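MYB3 (Trichomonas vaginalis, PDB 3ZQC) probably acts as a sequence-specific transcription factor, its Myb-type DNA-binding domain, the part modelled here, being bound to a promoter sequence. Local coordinates at residues Glu61-Ile65 with Ile83-Thr87; Leu12-Tyr16 with Ile28-Leu32. All blocks are in the same frame, centred on the assembly; numbering follows the deposited sequence.

Contact 1. Residues Glu61-Ile65 with Ile83-Thr87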
ATOM      1  N   GLU A  61     -11.454   3.363  -7.714  1.00 59.74           N
ATOM      2  CA  GLU A  61     -10.558   2.505  -6.976  1.00 58.23           C
ATOM      3  C   GLU A  61     -11.375   1.692  -5.977  1.00 56.68           C
ATOM      4  O   GLU A  61     -11.341   0.472  -5.997  1.00 55.52           O
ATOM      5  CB  GLU A  61      -9.507   3.355  -6.271  1.00 58.54           C
ATOM      6  CG  GLU A  61      -8.446   3.886  -7.218  1.00 61.04           C
ATOM      7  CD  GLU A  61      -7.536   4.922  -6.580  1.00 62.39           C
ATOM      8  OE1 GLU A  61      -7.895   5.458  -5.511  1.00 62.01           O
ATOM      9  OE2 GLU A  61      -6.458   5.205  -7.156  1.00 62.13           O
ATOM     10  N   ASP A  62     -12.137   2.368  -5.128  1.00 56.65           N
ATOM     11  CA  ASP A  62     -12.945   1.660  -4.145  1.00 58.67           C
ATOM     12  C   ASP A  62     -13.692   0.505  -4.798  1.00 59.11           C
ATOM     13  O   ASP A  62     -13.677  -0.610  -4.291  1.00 60.36           O
ATOM     14  CB  ASP A  62     -13.957   2.598  -3.469  1.00 59.54           C
ATOM     15  CG  ASP A  62     -13.295   3.642  -2.567  1.00 61.23           C
ATOM     16  OD1 ASP A  62     -12.191   3.361  -2.049  1.00 61.59           O
ATOM     17  OD2 ASP A  62     -13.888   4.732  -2.358  1.00 59.49           O
ATOM     18  N   GLU A  63     -14.335   0.771  -5.932  1.00 59.40           N
ATOM     19  CA  GLU A  63     -15.098  -0.259  -6.638  1.00 58.96           C
ATOM     20  C   GLU A  63     -14.193  -1.442  -6.958  1.00 57.62           C
ATOM     21  O   GLU A  63     -14.467  -2.584  -6.584  1.00 57.17           O
ATOM     22  CB  GLU A  63     -15.698   0.316  -7.933  1.00 60.28           C
ATOM     23  CG  GLU A  63     -16.727  -0.586  -8.636  1.00 63.56           C
ATOM     24  CD  GLU A  63     -17.900  -0.980  -7.729  1.00 65.68           C
ATOM     25  OE1 GLU A  63     -18.478  -0.079  -7.074  1.00 65.70           O
ATOM     26  OE2 GLU A  63     -18.254  -2.184  -7.681  1.00 65.02           O
ATOM     27  N   THR A  64     -13.099  -1.161  -7.644  1.00 56.08           N
ATOM     28  CA  THR A  64     -12.172  -2.211  -8.007  1.00 55.16           C
ATOM     29  C   THR A  64     -11.838  -3.107  -6.830  1.00 53.92           C
ATOM     30  O   THR A  64     -12.099  -4.299  -6.870  1.00 54.01           O
ATOM     31  CB  THR A  64     -10.874  -1.630  -8.542  1.00 56.01           C
ATOM     32  OG1 THR A  64     -11.174  -0.630  -9.524  1.00 58.17           O
ATOM     33  CG2 THR A  64     -10.028  -2.725  -9.165  1.00 54.72           C
ATOM     34  N   ILE A  65     -11.252  -2.527  -5.787  1.00 52.44           N
ATOM     35  CA  ILE A  65     -10.864  -3.274  -4.591  1.00 51.40           C
ATOM     36  C   ILE A  65     -12.015  -4.133  -4.104  1.00 53.08           C
ATOM     37  O   ILE A  65     -11.842  -5.301  -3.753  1.00 54.73           O
ATOM     38  CB  ILE A  65     -10.455  -2.329  -3.453  1.00 49.16           C
ATOM     39  CG1 ILE A  65      -9.183  -1.590  -3.828  1.00 48.45           C
ATOM     40  CG2 ILE A  65     -10.240  -3.102  -2.181  1.00 47.79           C
ATOM     41  CD1 ILE A  65      -8.799  -0.535  -2.855  1.00 47.71           C
ATOM     42  N   ILE A  83      -4.573  -2.105  -9.501  1.00 52.19           N
ATOM     43  CA  ILE A  83      -4.772  -0.673  -9.299  1.00 52.77           C
ATOM     44  C   ILE A  83      -3.389  -0.041  -9.375  1.00 55.39           C
ATOM     45  O   ILE A  83      -2.616  -0.051  -8.410  1.00 55.55           O
ATOM     46  CB  ILE A  83      -5.381  -0.380  -7.930  1.00 51.51           C
ATOM     47  CG1 ILE A  83      -6.744  -1.047  -7.830  1.00 50.11           C
ATOM     48  CG2 ILE A  83      -5.529   1.116  -7.733  1.00 51.88           C
ATOM     49  CD1 ILE A  83      -7.202  -1.250  -6.432  1.00 48.95           C
ATOM     50  N   PRO A  84      -3.068   0.544 -10.530  1.00 57.56           N
ATOM     51  CA  PRO A  84      -1.773   1.180 -10.764  1.00 59.20           C
ATOM     52  C   PRO A  84      -1.368   2.159  -9.669  1.00 60.77           C
ATOM     53  O   PRO A  84      -2.159   3.017  -9.269  1.00 60.68           O
ATOM     54  CB  PRO A  84      -1.984   1.882 -12.098  1.00 58.83           C
ATOM     55  CG  PRO A  84      -3.405   2.334 -11.983  1.00 56.92           C
ATOM     56  CD  PRO A  84      -4.077   1.083 -11.459  1.00 56.88           C
ATOM     57  N   GLY A  85      -0.143   2.014  -9.178  1.00 60.95           N
ATOM     58  CA  GLY A  85       0.342   2.934  -8.170  1.00 61.94           C
ATOM     59  C   GLY A  85      -0.091   2.779  -6.724  1.00 62.90           C
ATOM     60  O   GLY A  85       0.463   3.470  -5.864  1.00 64.09           O
ATOM     61  N   ARG A  86      -1.070   1.922  -6.430  1.00 61.82           N
ATOM     62  CA  ARG A  86      -1.486   1.732  -5.038  1.00 59.83           C
ATOM     63  C   ARG A  86      -0.863   0.439  -4.538  1.00 58.46           C
ATOM     64  O   ARG A  86      -1.075  -0.622  -5.113  1.00 57.75           O
ATOM     65  CB  ARG A  86      -2.997   1.640  -4.936  1.00 60.06           C
ATOM     66  CG  ARG A  86      -3.718   2.872  -5.397  1.00 60.82           C
ATOM     67  CD  ARG A  86      -3.672   3.978  -4.373  1.00 61.36           C
ATOM     68  NE  ARG A  86      -4.774   4.916  -4.587  1.00 61.59           N
ATOM     69  CZ  ARG A  86      -5.099   5.898  -3.755  1.00 61.89           C
ATOM     70  NH1 ARG A  86      -4.398   6.084  -2.646  1.00 62.02           N
ATOM     71  NH2 ARG A  86      -6.121   6.696  -4.031  1.00 60.71           N
ATOM     72  N   THR A  87      -0.088   0.523  -3.465  1.00 57.57           N
ATOM     73  CA  THR A  87       0.566  -0.667  -2.940  1.00 56.96           C
ATOM     74  C   THR A  87      -0.428  -1.685  -2.374  1.00 56.51           C
ATOM     75  O   THR A  87      -1.631  -1.464  -2.409  1.00 55.95           O
ATOM     76  CB  THR A  87       1.604  -0.286  -1.876  1.00 56.57           C
ATOM     77  OG1 THR A  87       2.545  -1.356  -1.741  1.00 57.47           O
ATOM     78  CG2 THR A  87       0.932  -0.005  -0.539  1.00 55.90           C
TER
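Ile83 pushes its side chain against one flank of helix 59-71, where it overlaps Glu61, Thr64 and Ile65 in turn. Its CD1 meets CG1 of Ile65 at 3.3 Å, the two chains crossing at about a right angle. Ile83 CG1 lies 3.9 Å from Thr64 CG2, the two side chains sliding past each other in opposite directions, and Ile83 CG2 lies 4.1 Å from Glu61 CG. Ile91 of helix 88-99 touches both Ile65 and Ile83, so this apolar patch runs on into helix 88-99.

Beside the patch, Glu61 stretches out beyond CG (chi2 170°) and carries its carboxylate to Arg86, whose own chain bends at chi2 (-77°) to turn the guanidinium side-on. Two nitrogens grip two oxygens: Arg86 NH2 gives a bond of 2.6 Å to Glu61 OE1, and Arg86 NE one of 3.1 Å to Glu61 OE2. The pair is not flat. The two planes stand 65° apart: OE1 is met on its syn side, close to the carboxylate plane, and OE2 from well above it. Arg86 comes from a type II beta turn, Ile83 to Arg86, closed by a bond from Arg86 N to Ile83 O, and its guanidinium also makes a cation-pi contact with Trp57.

With Arg86 buried and its charge met by a carboxylate and an aromatic ring, the salt bridge probably keeps both groups ionised; its double grip restricts rotation of the guanidinium and ties the turn before helix 88-99 to helix 59-71.

Contact 2. Residues Leu12-Tyr16 with Ile28-Leu32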
ATOM      1  N   LEU A  12      18.555   8.607   3.477  1.00 84.28           N
ATOM      2  CA  LEU A  12      19.561   7.561   3.339  1.00 83.18           C
ATOM      3  C   LEU A  12      19.052   6.512   2.367  1.00 82.58           C
ATOM      4  O   LEU A  12      19.797   6.041   1.510  1.00 82.22           O
ATOM      5  CB  LEU A  12      19.892   6.925   4.694  1.00 82.21           C
ATOM      6  CG  LEU A  12      20.704   7.819   5.648  1.00 81.33           C
ATOM      7  CD1 LEU A  12      21.609   8.761   4.823  1.00 79.24           C
ATOM      8  CD2 LEU A  12      19.770   8.640   6.538  1.00 80.40           C
ATOM      9  N   ILE A  13      17.775   6.164   2.491  1.00 82.35           N
ATOM     10  CA  ILE A  13      17.179   5.185   1.592  1.00 82.51           C
ATOM     11  C   ILE A  13      17.354   5.670   0.152  1.00 82.48           C
ATOM     12  O   ILE A  13      18.043   5.027  -0.649  1.00 82.46           O
ATOM     13  CB  ILE A  13      15.654   5.009   1.847  1.00 83.04           C
ATOM     14  CG1 ILE A  13      15.393   4.253   3.164  1.00 82.61           C
ATOM     15  CG2 ILE A  13      15.023   4.268   0.661  1.00 83.82           C
ATOM     16  CD1 ILE A  13      15.659   2.743   3.104  1.00 81.39           C
ATOM     17  N   ARG A  14      16.725   6.807  -0.166  1.00 82.34           N
ATOM     18  CA  ARG A  14      16.791   7.387  -1.514  1.00 82.25           C
ATOM     19  C   ARG A  14      18.216   7.373  -2.062  1.00 82.23           C
ATOM     20  O   ARG A  14      18.432   7.224  -3.265  1.00 81.37           O
ATOM     21  CB  ARG A  14      16.240   8.825  -1.524  1.00 81.85           C
ATOM     22  CG  ARG A  14      14.771   8.958  -1.115  1.00 81.18           C
ATOM     23  CD  ARG A  14      14.202  10.319  -1.520  1.00 81.81           C
ATOM     24  NE  ARG A  14      12.896  10.624  -0.914  1.00 81.20           N
ATOM     25  CZ  ARG A  14      12.718  11.108   0.320  1.00 80.84           C
ATOM     26  NH1 ARG A  14      13.769  11.353   1.109  1.00 79.82           N
ATOM     27  NH2 ARG A  14      11.483  11.357   0.763  1.00 80.06           N
ATOM     28  N   GLU A  15      19.185   7.531  -1.170  1.00 83.75           N
ATOM     29  CA  GLU A  15      20.587   7.503  -1.565  1.00 85.57           C
ATOM     30  C   GLU A  15      20.950   6.070  -1.968  1.00 85.54           C
ATOM     31  O   GLU A  15      21.347   5.801  -3.113  1.00 85.34           O
ATOM     32  CB  GLU A  15      21.478   7.943  -0.390  1.00 87.54           C
ATOM     33  CG  GLU A  15      23.010   7.904  -0.657  1.00 89.07           C
ATOM     34  CD  GLU A  15      23.481   8.986  -1.642  1.00 90.02           C
ATOM     35  OE1 GLU A  15      23.157  10.180  -1.399  1.00 90.16           O
ATOM     36  OE2 GLU A  15      24.172   8.641  -2.645  1.00 88.86           O
ATOM     37  N   TYR A  16      20.801   5.157  -1.008  1.00 85.50           N
ATOM     38  CA  TYR A  16      21.116   3.751  -1.219  1.00 84.81           C
ATOM     39  C   TYR A  16      20.620   3.272  -2.578  1.00 84.92           C
ATOM     40  O   TYR A  16      21.405   2.825  -3.420  1.00 84.61           O
ATOM     41  CB  TYR A  16      20.502   2.875  -0.112  1.00 83.34           C
ATOM     42  CG  TYR A  16      20.843   1.421  -0.320  1.00 82.35           C
ATOM     43  CD1 TYR A  16      22.168   1.025  -0.479  1.00 82.28           C
ATOM     44  CD2 TYR A  16      19.849   0.453  -0.457  1.00 81.71           C
ATOM     45  CE1 TYR A  16      22.495  -0.286  -0.781  1.00 81.98           C
ATOM     46  CE2 TYR A  16      20.169  -0.867  -0.761  1.00 81.07           C
ATOM     47  CZ  TYR A  16      21.493  -1.226  -0.925  1.00 81.50           C
ATOM     48  OH  TYR A  16      21.827  -2.514  -1.270  1.00 81.45           O
ATOM     49  N   ILE A  28      22.224  -2.639   3.238  1.00 82.55           N
ATOM     50  CA  ILE A  28      21.826  -1.238   3.343  1.00 81.29           C
ATOM     51  C   ILE A  28      22.020  -0.922   4.831  1.00 81.06           C
ATOM     52  O   ILE A  28      21.479   0.060   5.356  1.00 81.79           O
ATOM     53  CB  ILE A  28      20.346  -0.937   2.992  1.00 80.27           C
ATOM     54  CG1 ILE A  28      20.166   0.590   2.951  1.00 79.70           C
ATOM     55  CG2 ILE A  28      19.407  -1.529   4.041  1.00 77.93           C
ATOM     56  CD1 ILE A  28      18.763   1.082   2.664  1.00 81.34           C
ATOM     57  N   THR A  29      22.761  -1.797   5.514  1.00 79.41           N
ATOM     58  CA  THR A  29      23.081  -1.593   6.918  1.00 77.56           C
ATOM     59  C   THR A  29      24.264  -0.631   6.899  1.00 77.71           C
ATOM     60  O   THR A  29      24.654  -0.065   7.927  1.00 77.22           O
ATOM     61  CB  THR A  29      23.483  -2.900   7.578  1.00 76.40           C
ATOM     62  OG1 THR A  29      22.322  -3.727   7.704  1.00 76.71           O
ATOM     63  CG2 THR A  29      24.083  -2.646   8.950  1.00 75.93           C
ATOM     64  N   SER A  30      24.811  -0.459   5.693  1.00 77.59           N
ATOM     65  CA  SER A  30      25.923   0.439   5.416  1.00 77.26           C
ATOM     66  C   SER A  30      25.438   1.851   5.717  1.00 77.81           C
ATOM     67  O   SER A  30      26.222   2.762   5.981  1.00 77.95           O
ATOM     68  CB  SER A  30      26.320   0.333   3.949  1.00 76.08           C
ATOM     69  OG  SER A  30      26.547  -1.021   3.596  1.00 76.07           O
ATOM     70  N   PHE A  31      24.128   2.023   5.649  1.00 78.57           N
ATOM     71  CA  PHE A  31      23.493   3.290   5.969  1.00 79.48           C
ATOM     72  C   PHE A  31      22.467   2.913   7.027  1.00 80.74           C
ATOM     73  O   PHE A  31      22.104   1.735   7.148  1.00 80.79           O
ATOM     74  CB  PHE A  31      22.781   3.875   4.751  1.00 78.61           C
ATOM     75  CG  PHE A  31      23.683   4.104   3.583  1.00 78.57           C
ATOM     76  CD1 PHE A  31      24.266   3.030   2.915  1.00 78.81           C
ATOM     77  CD2 PHE A  31      23.937   5.394   3.133  1.00 77.98           C
ATOM     78  CE1 PHE A  31      25.087   3.235   1.812  1.00 78.46           C
ATOM     79  CE2 PHE A  31      24.751   5.609   2.034  1.00 78.85           C
ATOM     80  CZ  PHE A  31      25.329   4.525   1.370  1.00 78.48           C
ATOM     81  N   LEU A  32      22.024   3.886   7.818  1.00 81.71           N
ATOM     82  CA  LEU A  32      21.008   3.610   8.834  1.00 82.19           C
ATOM     83  C   LEU A  32      21.305   2.276   9.523  1.00 81.86           C
ATOM     84  O   LEU A  32      20.622   1.268   9.299  1.00 81.20           O
ATOM     85  CB  LEU A  32      19.628   3.553   8.162  1.00 83.02           C
ATOM     86  CG  LEU A  32      19.247   4.761   7.280  1.00 83.51           C
ATOM     87  CD1 LEU A  32      18.560   4.305   5.991  1.00 81.81           C
ATOM     88  CD2 LEU A  32      18.344   5.695   8.081  1.00 84.51           C
TER
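The loop Ile28-Leu32 runs beside helix 7-20 with its closest backbone approaches at both ends of the contact, Leu12 CA to Phe31 CA at 6.4 Å and Tyr16 CA to Ile28 CA at 6.8 Å. Ile28 lies over one face of the Tyr16 ring: its CG1 sits 3.7 Å from the ring centroid, 28° off the normal and shifted toward the rim, a CH-pi contact. Tyr16 holds CG opposite its backbone nitrogen (chi1 -179°), which swings the ring out from the helix toward the loop. Past the ring, CD1 of Ile28 also reaches the CD1 end of Ile13, at 3.5 Å.

At the other end Leu12 and Leu32 pack against each other, their side chains crossing at a slant. CD1 of Leu32 lies 3.2 Å from CB of Leu12, while the CD2 methyls of the two leucines meet at 3.6 Å. Phe31 lies on the other flank of the helix from Ile13, against Leu12, Glu15 and, obliquely, Tyr16. Leu12 CD1 comes to the edge of the Phe31 ring, near the ring plane, and Phe31 CE2 has Glu15 CG at 3.9 Å, an oblique approach.

What joins the two segments is apolar contact and the CH-pi interaction. Ile13 continues inward onto Cys40, Trp44 and Leu48 of helix 37-48, linking the loop contact to the hydrophobic core. Packing of helix 7-20 against the segment leading to helix 37-48, around a core containing tryptophan, is consistent with the helix-turn-helix fold of Myb-like domains.

In the fold
Contacts 1 and 2 belong to two successive Myb-like domains and follow one another in series along the chain, contact 2 coming first. Each joins an early helix to the loop before a later one: helix 7-20 to the approach to helix 37-48 in contact 2, helix 59-71 to the approach to helix 88-99 in contact 1. Their chemistry differs, since contact 1 adds a salt bridge to its apolar patch. The centres lie 30 Å apart on opposite sides of the chain's centre, and the nearest atoms are about 14 Å apart. The bound DNA comes within about 6 Å of contact 1 and 7 Å of contact 2, measured between nearest atoms.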